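Local coordinates for protein coenzyme A transferase (Yersinia pestis, PDB 3QLI) that binds coenzyme A and probably moves it from an acyl-CoA to a carboxylate such as acetate, at residues D23-T28 with D200-N205; E179-M184 with N205-I210; E190-H195 with I312-V317; V292-M297 with D318-P323. All coordinates share one frame; numbering follows the deposited sequence.

Contact 1 (D23-T28 with D200-N205); sequences DEKLTT and DAIVEN
Lys25, Leu26 and Thr27 lie along strand 201-204, an outermost strand of the parallel six-stranded sheet in the N-terminal half of the chain. Helix 18-25 ends here, and the chain leaving it makes a single beta bridge, Leu26 with Ile202. Two backbone bonds flank the bridge. Ile202 N gives its hydrogen to Lys25 O at 3.0 Å, from above the carbonyl plane. Thr27 N reaches Ile202 O at 2.8 Å, nearly in line with the carbonyl bond. Leu26 CA adds a CA-H...O contact to the same oxygen. Ile202 spreads its two branches: CD1 comes up to Lys25 CB at 3.7 Å, while CG2 meets Leu26 CD1 at 4.0 Å. The first torsion of Leu26 (chi1 179°) sets CG opposite the backbone N, which places CD1 against Glu204. There the two side chains cross at about a right angle, with Leu26 CD1 against the carboxylate carbon Glu204 CD at 3.7 Å. The charged end of Glu204 is held by Tyr22, one turn back in the helix. The Lys25 chain is extended until it bends at its end, and its NZ bonds to the carbonyl of Val199. Further along, Val203 CG1 packs on Thr27 O at 3.5 Å. That oxygen also takes a hydrogen from a water, which in turn accepts from Glu204 N; both legs of this bridge, water to Thr27 O and water to Glu204 N, measure 2.9 Å.

Contact 2 (E179-M184 with N205-I210); sequences EVNRYM and NHVPLI
An Asx turn at Asn181, combined with a type I beta turn from Asn181 to Met184, follows strand 175-180 and meets the loop after strand 201-204. Asn181 carries the contact. Its CG lies opposite the backbone N (chi1 -176°), which sends the amide across to Val207. Asn181 ND2 gives a hydrogen to Val207 O at 2.8 Å, in the plane of both groups. Asn181 OD1 accepts from Val207 N at 3.2 Å and from Tyr183 N at 2.9 Å, on opposite faces of its plane. Three bonds therefore hold this amide and fix its rotation. Arg182 N points at the edge of the His206 ring and bonds to His206 ND1 at 3.0 Å, in the ring plane. Pro208 CA sits over one face of the Tyr183 ring, a CH-pi contact 4.0 Å from its centroid. Nearer the sheet, Asn205 N bonds to Val180 O at 2.9 Å. Asn205 ND2 reaches Glu179 OE2 at 3.1 Å, with the amide and carboxylate planes 72° apart. Glu179 also accepts from Ala53 N and Leu54 N at the start of helix 52-63. The Asx turn with its type I beta turn ties together the loops that follow two neighbouring strands of the parallel sheet.

Contact 3 (E190-H195 with I312-V317); sequences EAAAIH and IFSRPV
Glu190 has CG opposite its backbone N (chi1 173°) and an extended chain beyond, which carries the carboxylate out to Arg315. Arg315 instead bends at its third torsion (chi3 63°), which turns the NE and NH2 side of the guanidinium to that carboxylate. The grip is side-on, and both nitrogens go to one oxygen. Arg315 NE lies 3.0 Å from Glu190 OE1, and Arg315 NH2 lies 2.9 Å from the same atom. The oxygen sits near the guanidinium plane, but the nitrogens approach from the same face of the carboxylate, with the two planes 65° apart. This salt bridge links the N-terminal domain to the C-terminal domain. It runs from the loop before strand 193-195 to Arg315, just past the weakly bonded strand 312-314. A backbone bond runs beside it: Glu190 N gives its hydrogen to Ser314 O at 2.8 Å, almost in line with the carbonyl. Phe313 lies next to that donor, with Phe313 CZ 3.5 Å from Glu190 N. Pro316 flanks the glutamate. Its ring crosses the Glu190 chain at about a right angle, and Pro316 CD is 3.3 Å from Glu190 OE1. Arg315 has further partners: NH1 makes a salt bridge to Asp287, and the guanidinium makes a cation-pi contact with Tyr319. The arginine thus bridges two acidic residues, Glu190 and Asp287. Ala192 CB touches Ser314 OG at 3.7 Å, and that hydroxyl is hydrogen-bonded to Asn163.

Contact 4 (V292-M297 with D318-P323); sequences VFTFAM and DYVNDP
Val292 begins the contact, on the weakly bonded strand 291-293, and turns its side chain to the end of the short helix 317-320. Its CG1, set opposite the backbone N (chi1 167°), meets Val320 CG2 at 3.8 Å. The two side chains lie antiparallel, side against side. Phe293 points its side chain away from the helix and offers only its backbone, with Phe293 O 4.1 Å from Val320 CG2. Thr294 faces the helix again. Thr294 CB lies 3.9 Å from Val320 CG2, so this one methyl fits between Val292 and Thr294. Thr294 OG1 bonds to Arg315 O. Thr294 CG2 comes to 4.5 Å from Asn321 OD1, a long approach. No hydrogen bond crosses between 292-297 and 318-323, and the meeting is buried and almost wholly apolar. Asn321 is the first residue past the helix. Its ND2 bonds to Glu264, the residue that binds coenzyme A covalently, and to Asp365. The valine contact thus lies next to Asn321, which bonds to Glu264 in the coenzyme A site. From Phe295 the chain moves on into strand 295-296, which pairs in parallel with strand 265-266, and helix 300-306 packs on Ala296. Strand 291-293 runs parallel to strand 312-314. Helix 317-320 lies against Val292 and Thr294, while Phe293 points away from it and packs on Ile312 and Ser314 of strand 312-314.

Overall arrangement
Contacts 1 and 2 share Asn205 and the same sheet, with centres 14 Å apart. They join where Val203 O lies 2.8 Å from Val180 N, a probable hydrogen bond between neighbouring strands. Contacts 3 and 4 form the second pair, centres 10 Å apart. They join through strands 312-314 and 291-293, where Arg315 N is 2.9 Å from Phe293 O, again a probable hydrogen bond. The pairs do not touch; contacts 2 and 4 come within about 6 Å at their nearest atoms. Contact 4 is closest to the coenzyme A site, its Asn321 side chain about 3 Å from that of Glu264. For Arg315 of contact 3 the distance is about 11 Å. Contacts 1 and 2 lie away from that site.

Contact 1 (D23-T28 with D200-N205)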
# COMPACT_ATOMS: atom_id res chain seq x y z
N ASP A 23 -27.80 -29.03 -23.90
CA ASP A 23 -27.79 -29.43 -25.30
C ASP A 23 -27.96 -28.22 -26.21
O ASP A 23 -27.36 -28.16 -27.28
CB ASP A 23 -28.86 -30.48 -25.57
CG ASP A 23 -28.65 -31.75 -24.77
OD1 ASP A 23 -27.51 -32.26 -24.72
OD2 ASP A 23 -29.63 -32.23 -24.17
N GLU A 24 -28.77 -27.25 -25.79
CA GLU A 24 -28.93 -26.02 -26.56
C GLU A 24 -27.64 -25.20 -26.59
O GLU A 24 -27.29 -24.63 -27.62
CB GLU A 24 -30.07 -25.17 -25.99
CG GLU A 24 -31.41 -25.90 -25.95
CD GLU A 24 -32.48 -25.09 -25.23
OE1 GLU A 24 -33.58 -25.64 -24.96
OE2 GLU A 24 -32.22 -23.90 -24.92
N LYS A 25 -26.93 -25.15 -25.46
CA LYS A 25 -25.73 -24.32 -25.34
C LYS A 25 -24.44 -24.98 -25.83
O LYS A 25 -23.46 -24.29 -26.14
CB LYS A 25 -25.54 -23.89 -23.87
CG LYS A 25 -26.59 -22.91 -23.36
CD LYS A 25 -26.60 -22.89 -21.84
CE LYS A 25 -27.83 -22.16 -21.30
NZ LYS A 25 -27.80 -20.70 -21.53
N LEU A 26 -24.43 -26.31 -25.89
CA LEU A 26 -23.25 -27.05 -26.28
C LEU A 26 -22.95 -26.80 -27.75
O LEU A 26 -23.84 -26.88 -28.59
CB LEU A 26 -23.45 -28.55 -26.03
CG LEU A 26 -22.29 -29.47 -26.41
CD1 LEU A 26 -21.06 -29.23 -25.53
CD2 LEU A 26 -22.70 -30.95 -26.35
N THR A 27 -21.68 -26.51 -28.06
CA THR A 27 -21.29 -26.23 -29.44
C THR A 27 -19.82 -26.56 -29.70
O THR A 27 -19.15 -27.16 -28.85
CB THR A 27 -21.61 -24.77 -29.80
OG1 THR A 27 -21.52 -24.58 -31.21
CG2 THR A 27 -20.66 -23.82 -29.06
N THR A 28 -19.30 -26.19 -30.87
CA THR A 28 -17.89 -26.41 -31.13
C THR A 28 -17.10 -25.17 -30.73
O THR A 28 -17.65 -24.07 -30.71
CB THR A 28 -17.62 -26.68 -32.61
OG1 THR A 28 -18.02 -25.54 -33.38
CG2 THR A 28 -18.40 -27.93 -33.08
N ASP A 200 -23.44 -18.86 -21.35
CA ASP A 200 -23.99 -18.55 -22.66
C ASP A 200 -23.69 -19.62 -23.68
O ASP A 200 -24.48 -19.85 -24.60
CB ASP A 200 -23.52 -17.18 -23.14
CG ASP A 200 -24.08 -16.06 -22.30
OD1 ASP A 200 -25.27 -15.71 -22.49
OD2 ASP A 200 -23.34 -15.54 -21.45
N ALA A 201 -22.54 -20.27 -23.53
CA ALA A 201 -22.17 -21.34 -24.45
C ALA A 201 -21.19 -22.29 -23.80
O ALA A 201 -20.43 -21.90 -22.91
CB ALA A 201 -21.58 -20.76 -25.74
N ILE A 202 -21.21 -23.54 -24.27
CA ILE A 202 -20.41 -24.61 -23.69
C ILE A 202 -19.65 -25.39 -24.76
O ILE A 202 -20.23 -25.76 -25.79
CB ILE A 202 -21.33 -25.62 -22.98
CG1 ILE A 202 -22.19 -24.91 -21.94
CG2 ILE A 202 -20.50 -26.77 -22.39
CD1 ILE A 202 -23.43 -25.72 -21.51
N VAL A 203 -18.37 -25.63 -24.53
CA VAL A 203 -17.63 -26.61 -25.33
C VAL A 203 -17.04 -27.62 -24.35
O VAL A 203 -16.97 -27.35 -23.15
CB VAL A 203 -16.52 -25.98 -26.19
CG1 VAL A 203 -17.09 -24.89 -27.09
CG2 VAL A 203 -15.38 -25.41 -25.31
N GLU A 204 -16.63 -28.78 -24.87
CA GLU A 204 -16.06 -29.84 -24.04
C GLU A 204 -14.70 -30.23 -24.57
O GLU A 204 -14.53 -30.47 -25.78
CB GLU A 204 -16.97 -31.08 -24.03
CG GLU A 204 -18.34 -30.84 -23.40
CD GLU A 204 -19.35 -31.96 -23.66
OE1 GLU A 204 -19.23 -32.68 -24.68
OE2 GLU A 204 -20.28 -32.11 -22.84
N ASN A 205 -13.72 -30.27 -23.68
CA ASN A 205 -12.35 -30.61 -24.03
C ASN A 205 -11.65 -31.20 -22.82
O ASN A 205 -11.17 -30.46 -21.95
CB ASN A 205 -11.58 -29.38 -24.52
CG ASN A 205 -10.21 -29.74 -25.08
OD1 ASN A 205 -10.09 -30.67 -25.87
ND2 ASN A 205 -9.18 -29.01 -24.66
O HOH W 1 -17.55 -29.20 -27.60

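Contact 2 (E179-M184 with N205-I210)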
# COMPACT_ATOMS: atom_id res chain seq x y z
N GLU A 179 -15.44 -23.98 -20.99
CA GLU A 179 -14.85 -25.18 -21.56
C GLU A 179 -14.84 -26.24 -20.47
O GLU A 179 -14.07 -26.17 -19.52
CB GLU A 179 -13.43 -24.87 -22.05
CG GLU A 179 -12.68 -26.08 -22.61
CD GLU A 179 -11.52 -25.66 -23.50
OE1 GLU A 179 -11.65 -24.59 -24.16
OE2 GLU A 179 -10.50 -26.37 -23.56
N VAL A 180 -15.75 -27.20 -20.62
CA VAL A 180 -15.90 -28.30 -19.67
C VAL A 180 -14.71 -29.25 -19.81
O VAL A 180 -14.33 -29.64 -20.92
CB VAL A 180 -17.23 -29.05 -19.91
CG1 VAL A 180 -17.24 -30.41 -19.18
CG2 VAL A 180 -18.42 -28.19 -19.50
N ASN A 181 -14.13 -29.62 -18.68
CA ASN A 181 -12.97 -30.50 -18.67
C ASN A 181 -13.05 -31.39 -17.44
O ASN A 181 -13.02 -30.89 -16.32
CB ASN A 181 -11.69 -29.66 -18.63
CG ASN A 181 -10.44 -30.49 -18.70
OD1 ASN A 181 -10.49 -31.72 -18.70
ND2 ASN A 181 -9.29 -29.83 -18.77
N ARG A 182 -13.16 -32.70 -17.64
CA ARG A 182 -13.31 -33.60 -16.50
C ARG A 182 -12.06 -33.60 -15.62
O ARG A 182 -12.09 -34.05 -14.47
CB ARG A 182 -13.68 -35.03 -16.94
CG ARG A 182 -12.62 -35.71 -17.76
CD ARG A 182 -12.93 -37.19 -18.01
NE ARG A 182 -11.72 -37.90 -18.38
CZ ARG A 182 -11.35 -38.16 -19.64
NH1 ARG A 182 -12.12 -37.78 -20.65
NH2 ARG A 182 -10.21 -38.81 -19.88
N TYR A 183 -10.96 -33.09 -16.16
CA TYR A 183 -9.73 -32.96 -15.36
C TYR A 183 -9.76 -31.75 -14.42
O TYR A 183 -8.91 -31.62 -13.54
CB TYR A 183 -8.49 -32.90 -16.24
CG TYR A 183 -8.18 -34.20 -16.92
CD1 TYR A 183 -7.31 -35.12 -16.35
CD2 TYR A 183 -8.75 -34.52 -18.15
CE1 TYR A 183 -7.02 -36.32 -16.97
CE2 TYR A 183 -8.47 -35.73 -18.78
CZ TYR A 183 -7.60 -36.62 -18.19
OH TYR A 183 -7.32 -37.82 -18.81
N MET A 184 -10.73 -30.86 -14.60
CA MET A 184 -10.86 -29.70 -13.71
C MET A 184 -11.60 -30.11 -12.44
O MET A 184 -12.73 -30.57 -12.51
CB MET A 184 -11.61 -28.55 -14.40
CG MET A 184 -11.73 -27.30 -13.53
SD MET A 184 -10.15 -26.53 -13.12
CE MET A 184 -9.80 -25.61 -14.62
N ASN A 205 -13.72 -30.27 -23.68
CA ASN A 205 -12.35 -30.61 -24.03
C ASN A 205 -11.65 -31.20 -22.82
O ASN A 205 -11.17 -30.46 -21.95
CB ASN A 205 -11.58 -29.38 -24.52
CG ASN A 205 -10.21 -29.74 -25.08
OD1 ASN A 205 -10.09 -30.67 -25.87
ND2 ASN A 205 -9.18 -29.01 -24.66
N HIS A 206 -11.58 -32.53 -22.77
CA HIS A 206 -11.01 -33.24 -21.62
C HIS A 206 -9.53 -33.51 -21.82
O HIS A 206 -9.15 -34.40 -22.58
CB HIS A 206 -11.74 -34.56 -21.40
CG HIS A 206 -13.23 -34.41 -21.36
ND1 HIS A 206 -13.88 -33.78 -20.32
CD2 HIS A 206 -14.20 -34.81 -22.22
CE1 HIS A 206 -15.18 -33.80 -20.54
NE2 HIS A 206 -15.40 -34.42 -21.69
N VAL A 207 -8.69 -32.72 -21.14
CA VAL A 207 -7.24 -32.86 -21.24
C VAL A 207 -6.65 -32.50 -19.89
O VAL A 207 -7.23 -31.70 -19.15
CB VAL A 207 -6.64 -31.93 -22.31
CG1 VAL A 207 -7.10 -32.34 -23.71
CG2 VAL A 207 -7.00 -30.47 -22.02
N PRO A 208 -5.52 -33.09 -19.54
CA PRO A 208 -4.97 -32.78 -18.21
C PRO A 208 -4.69 -31.29 -18.07
O PRO A 208 -4.37 -30.61 -19.06
CB PRO A 208 -3.68 -33.59 -18.17
CG PRO A 208 -3.96 -34.77 -19.09
CD PRO A 208 -4.79 -34.19 -20.21
N LEU A 209 -4.81 -30.76 -16.86
CA LEU A 209 -4.52 -29.35 -16.63
C LEU A 209 -3.03 -29.08 -16.77
O LEU A 209 -2.21 -29.95 -16.48
CB LEU A 209 -4.97 -28.95 -15.22
CG LEU A 209 -6.45 -29.11 -14.88
CD1 LEU A 209 -6.73 -28.56 -13.47
CD2 LEU A 209 -7.35 -28.44 -15.90
N ILE A 210 -2.66 -27.88 -17.21
CA ILE A 210 -1.25 -27.53 -17.29
C ILE A 210 -0.63 -27.47 -15.90
O ILE A 210 -1.28 -27.06 -14.92
CB ILE A 210 -1.00 -26.19 -18.03
CG1 ILE A 210 0.47 -26.08 -18.44
CG2 ILE A 210 -1.45 -24.99 -17.18
CD1 ILE A 210 0.82 -24.78 -19.13
O HOH W 2 -9.97 -28.12 -21.54

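Contact 3 (E190-H195 with I312-V317)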
# COMPACT_ATOMS: atom_id res chain seq x y z
N GLU A 190 -16.71 -19.52 -2.52
CA GLU A 190 -17.64 -18.41 -2.65
C GLU A 190 -17.75 -18.03 -4.12
O GLU A 190 -16.75 -17.61 -4.72
CB GLU A 190 -17.17 -17.20 -1.85
CG GLU A 190 -18.04 -15.97 -2.11
CD GLU A 190 -17.60 -14.74 -1.35
OE1 GLU A 190 -16.48 -14.73 -0.78
OE2 GLU A 190 -18.38 -13.77 -1.32
N ALA A 191 -18.95 -18.21 -4.67
CA ALA A 191 -19.23 -17.93 -6.07
C ALA A 191 -18.39 -18.80 -7.00
O ALA A 191 -18.20 -18.48 -8.18
CB ALA A 191 -19.02 -16.43 -6.38
N ALA A 192 -17.89 -19.92 -6.48
CA ALA A 192 -17.08 -20.83 -7.29
C ALA A 192 -17.96 -21.65 -8.23
O ALA A 192 -17.50 -22.09 -9.28
CB ALA A 192 -16.26 -21.76 -6.41
N ALA A 193 -19.21 -21.85 -7.85
CA ALA A 193 -20.16 -22.62 -8.66
C ALA A 193 -21.02 -21.69 -9.51
O ALA A 193 -21.56 -20.70 -9.01
CB ALA A 193 -21.04 -23.48 -7.75
N ILE A 194 -21.16 -22.00 -10.79
CA ILE A 194 -21.98 -21.16 -11.67
C ILE A 194 -23.06 -22.00 -12.32
O ILE A 194 -22.76 -23.03 -12.92
CB ILE A 194 -21.17 -20.55 -12.83
CG1 ILE A 194 -19.76 -20.14 -12.39
CG2 ILE A 194 -21.96 -19.40 -13.49
CD1 ILE A 194 -19.74 -19.02 -11.40
N HIS A 195 -24.31 -21.55 -12.22
CA HIS A 195 -25.42 -22.30 -12.78
C HIS A 195 -25.47 -22.20 -14.31
O HIS A 195 -25.12 -21.18 -14.88
CB HIS A 195 -26.74 -21.82 -12.18
CG HIS A 195 -27.89 -22.72 -12.48
ND1 HIS A 195 -28.84 -22.42 -13.43
CD2 HIS A 195 -28.23 -23.93 -11.97
CE1 HIS A 195 -29.73 -23.40 -13.48
NE2 HIS A 195 -29.39 -24.32 -12.60
N ILE A 312 -11.49 -27.35 1.81
CA ILE A 312 -10.79 -26.37 0.99
C ILE A 312 -11.86 -25.48 0.38
O ILE A 312 -12.88 -25.98 -0.12
CB ILE A 312 -9.90 -27.05 -0.10
CG1 ILE A 312 -8.80 -27.89 0.57
CG2 ILE A 312 -9.24 -26.02 -1.03
CD1 ILE A 312 -8.01 -28.76 -0.40
N PHE A 313 -11.67 -24.17 0.45
CA PHE A 313 -12.74 -23.25 0.06
C PHE A 313 -12.17 -22.04 -0.66
O PHE A 313 -11.57 -21.18 -0.03
CB PHE A 313 -13.51 -22.81 1.32
CG PHE A 313 -14.83 -22.15 1.04
CD1 PHE A 313 -15.93 -22.90 0.68
CD2 PHE A 313 -14.98 -20.78 1.19
CE1 PHE A 313 -17.16 -22.30 0.44
CE2 PHE A 313 -16.20 -20.17 0.96
CZ PHE A 313 -17.29 -20.93 0.58
N SER A 314 -12.35 -21.97 -1.98
CA SER A 314 -11.84 -20.82 -2.71
C SER A 314 -12.70 -19.58 -2.45
O SER A 314 -13.92 -19.67 -2.26
CB SER A 314 -11.74 -21.10 -4.21
OG SER A 314 -13.03 -21.20 -4.77
N ARG A 315 -12.05 -18.42 -2.44
CA ARG A 315 -12.77 -17.16 -2.33
C ARG A 315 -12.18 -16.12 -3.28
O ARG A 315 -11.03 -16.25 -3.72
CB ARG A 315 -12.78 -16.68 -0.87
CG ARG A 315 -13.44 -17.71 0.06
CD ARG A 315 -13.84 -17.13 1.42
NE ARG A 315 -14.84 -16.08 1.30
CZ ARG A 315 -15.54 -15.58 2.31
NH1 ARG A 315 -15.35 -16.05 3.54
NH2 ARG A 315 -16.44 -14.62 2.09
N PRO A 316 -12.98 -15.11 -3.65
CA PRO A 316 -12.51 -14.12 -4.64
C PRO A 316 -11.36 -13.28 -4.13
O PRO A 316 -11.19 -13.12 -2.92
CB PRO A 316 -13.75 -13.23 -4.86
CG PRO A 316 -14.68 -13.53 -3.72
CD PRO A 316 -14.40 -14.95 -3.33
N VAL A 317 -10.58 -12.72 -5.06
CA VAL A 317 -9.32 -12.08 -4.68
C VAL A 317 -9.54 -10.80 -3.87
O VAL A 317 -8.71 -10.44 -3.05
CB VAL A 317 -8.43 -11.81 -5.92
CG1 VAL A 317 -9.12 -10.84 -6.90
CG2 VAL A 317 -7.05 -11.31 -5.48

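Contact 4 (V292-M297 with D318-P323)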
# COMPACT_ATOMS: atom_id res chain seq x y z
N VAL A 292 -8.41 -21.43 2.80
CA VAL A 292 -8.88 -20.43 1.83
C VAL A 292 -7.77 -20.05 0.86
O VAL A 292 -6.61 -19.87 1.27
CB VAL A 292 -9.39 -19.16 2.56
CG1 VAL A 292 -9.60 -18.00 1.60
CG2 VAL A 292 -10.70 -19.48 3.31
N PHE A 293 -8.13 -19.95 -0.43
CA PHE A 293 -7.19 -19.55 -1.49
C PHE A 293 -7.98 -18.86 -2.60
O PHE A 293 -9.20 -18.98 -2.66
CB PHE A 293 -6.44 -20.77 -2.06
CG PHE A 293 -7.32 -21.68 -2.90
CD1 PHE A 293 -7.24 -21.66 -4.29
CD2 PHE A 293 -8.24 -22.55 -2.30
CE1 PHE A 293 -8.04 -22.48 -5.07
CE2 PHE A 293 -9.05 -23.38 -3.07
CZ PHE A 293 -8.95 -23.35 -4.46
N THR A 294 -7.29 -18.14 -3.48
CA THR A 294 -7.99 -17.47 -4.58
C THR A 294 -7.72 -18.08 -5.97
O THR A 294 -8.57 -18.02 -6.84
CB THR A 294 -7.80 -15.93 -4.58
OG1 THR A 294 -8.94 -15.32 -5.19
CG2 THR A 294 -6.52 -15.51 -5.31
N PHE A 295 -6.54 -18.67 -6.16
CA PHE A 295 -6.32 -19.56 -7.31
C PHE A 295 -5.24 -20.59 -6.97
O PHE A 295 -4.46 -20.41 -6.02
CB PHE A 295 -6.06 -18.76 -8.61
CG PHE A 295 -4.64 -18.25 -8.75
CD1 PHE A 295 -3.74 -18.89 -9.59
CD2 PHE A 295 -4.22 -17.11 -8.07
CE1 PHE A 295 -2.44 -18.43 -9.74
CE2 PHE A 295 -2.93 -16.63 -8.22
CZ PHE A 295 -2.03 -17.29 -9.05
N ALA A 296 -5.22 -21.69 -7.73
CA ALA A 296 -4.32 -22.81 -7.42
C ALA A 296 -3.42 -23.14 -8.60
O ALA A 296 -3.86 -23.11 -9.74
CB ALA A 296 -5.13 -24.03 -7.04
N MET A 297 -2.17 -23.48 -8.31
CA MET A 297 -1.21 -23.92 -9.33
C MET A 297 -0.45 -25.09 -8.76
O MET A 297 -0.14 -25.09 -7.58
CB MET A 297 -0.22 -22.80 -9.68
CG MET A 297 -0.87 -21.57 -10.34
SD MET A 297 0.35 -20.42 -11.03
CE MET A 297 1.04 -19.68 -9.57
N ASP A 318 -10.68 -10.13 -4.07
CA ASP A 318 -10.93 -8.91 -3.31
C ASP A 318 -11.26 -9.21 -1.84
O ASP A 318 -11.27 -8.31 -1.01
CB ASP A 318 -12.02 -8.04 -3.96
CG ASP A 318 -13.33 -8.80 -4.21
OD1 ASP A 318 -13.31 -9.96 -4.67
OD2 ASP A 318 -14.39 -8.20 -3.95
N TYR A 319 -11.51 -10.48 -1.53
CA TYR A 319 -11.59 -10.92 -0.13
C TYR A 319 -10.23 -11.42 0.35
O TYR A 319 -9.68 -10.95 1.35
CB TYR A 319 -12.62 -12.05 0.01
CG TYR A 319 -12.71 -12.71 1.39
CD1 TYR A 319 -13.54 -12.21 2.38
CD2 TYR A 319 -11.97 -13.86 1.69
CE1 TYR A 319 -13.63 -12.80 3.62
CE2 TYR A 319 -12.05 -14.46 2.93
CZ TYR A 319 -12.89 -13.93 3.89
OH TYR A 319 -12.99 -14.52 5.14
N VAL A 320 -9.70 -12.38 -0.38
CA VAL A 320 -8.50 -13.08 0.07
C VAL A 320 -7.33 -12.13 0.25
O VAL A 320 -6.58 -12.25 1.24
CB VAL A 320 -8.10 -14.19 -0.92
CG1 VAL A 320 -6.73 -14.75 -0.56
CG2 VAL A 320 -9.18 -15.28 -0.95
N ASN A 321 -7.16 -11.21 -0.69
CA ASN A 321 -6.02 -10.29 -0.67
C ASN A 321 -6.33 -8.94 -0.03
O ASN A 321 -5.55 -8.01 -0.17
CB ASN A 321 -5.46 -10.07 -2.09
CG ASN A 321 -4.60 -11.22 -2.57
OD1 ASN A 321 -5.01 -12.38 -2.49
ND2 ASN A 321 -3.37 -10.92 -3.02
N ASP A 322 -7.47 -8.82 0.66
CA ASP A 322 -7.76 -7.59 1.41
C ASP A 322 -6.94 -7.63 2.70
O ASP A 322 -7.13 -8.51 3.54
CB ASP A 322 -9.25 -7.52 1.74
CG ASP A 322 -9.64 -6.24 2.47
OD1 ASP A 322 -8.74 -5.56 3.04
OD2 ASP A 322 -10.84 -5.92 2.49
N PRO A 323 -6.02 -6.68 2.88
CA PRO A 323 -5.20 -6.75 4.10
C PRO A 323 -6.05 -6.74 5.38
O PRO A 323 -5.64 -7.34 6.37
CB PRO A 323 -4.33 -5.49 4.04
CG PRO A 323 -4.27 -5.15 2.56
CD PRO A 323 -5.61 -5.57 1.99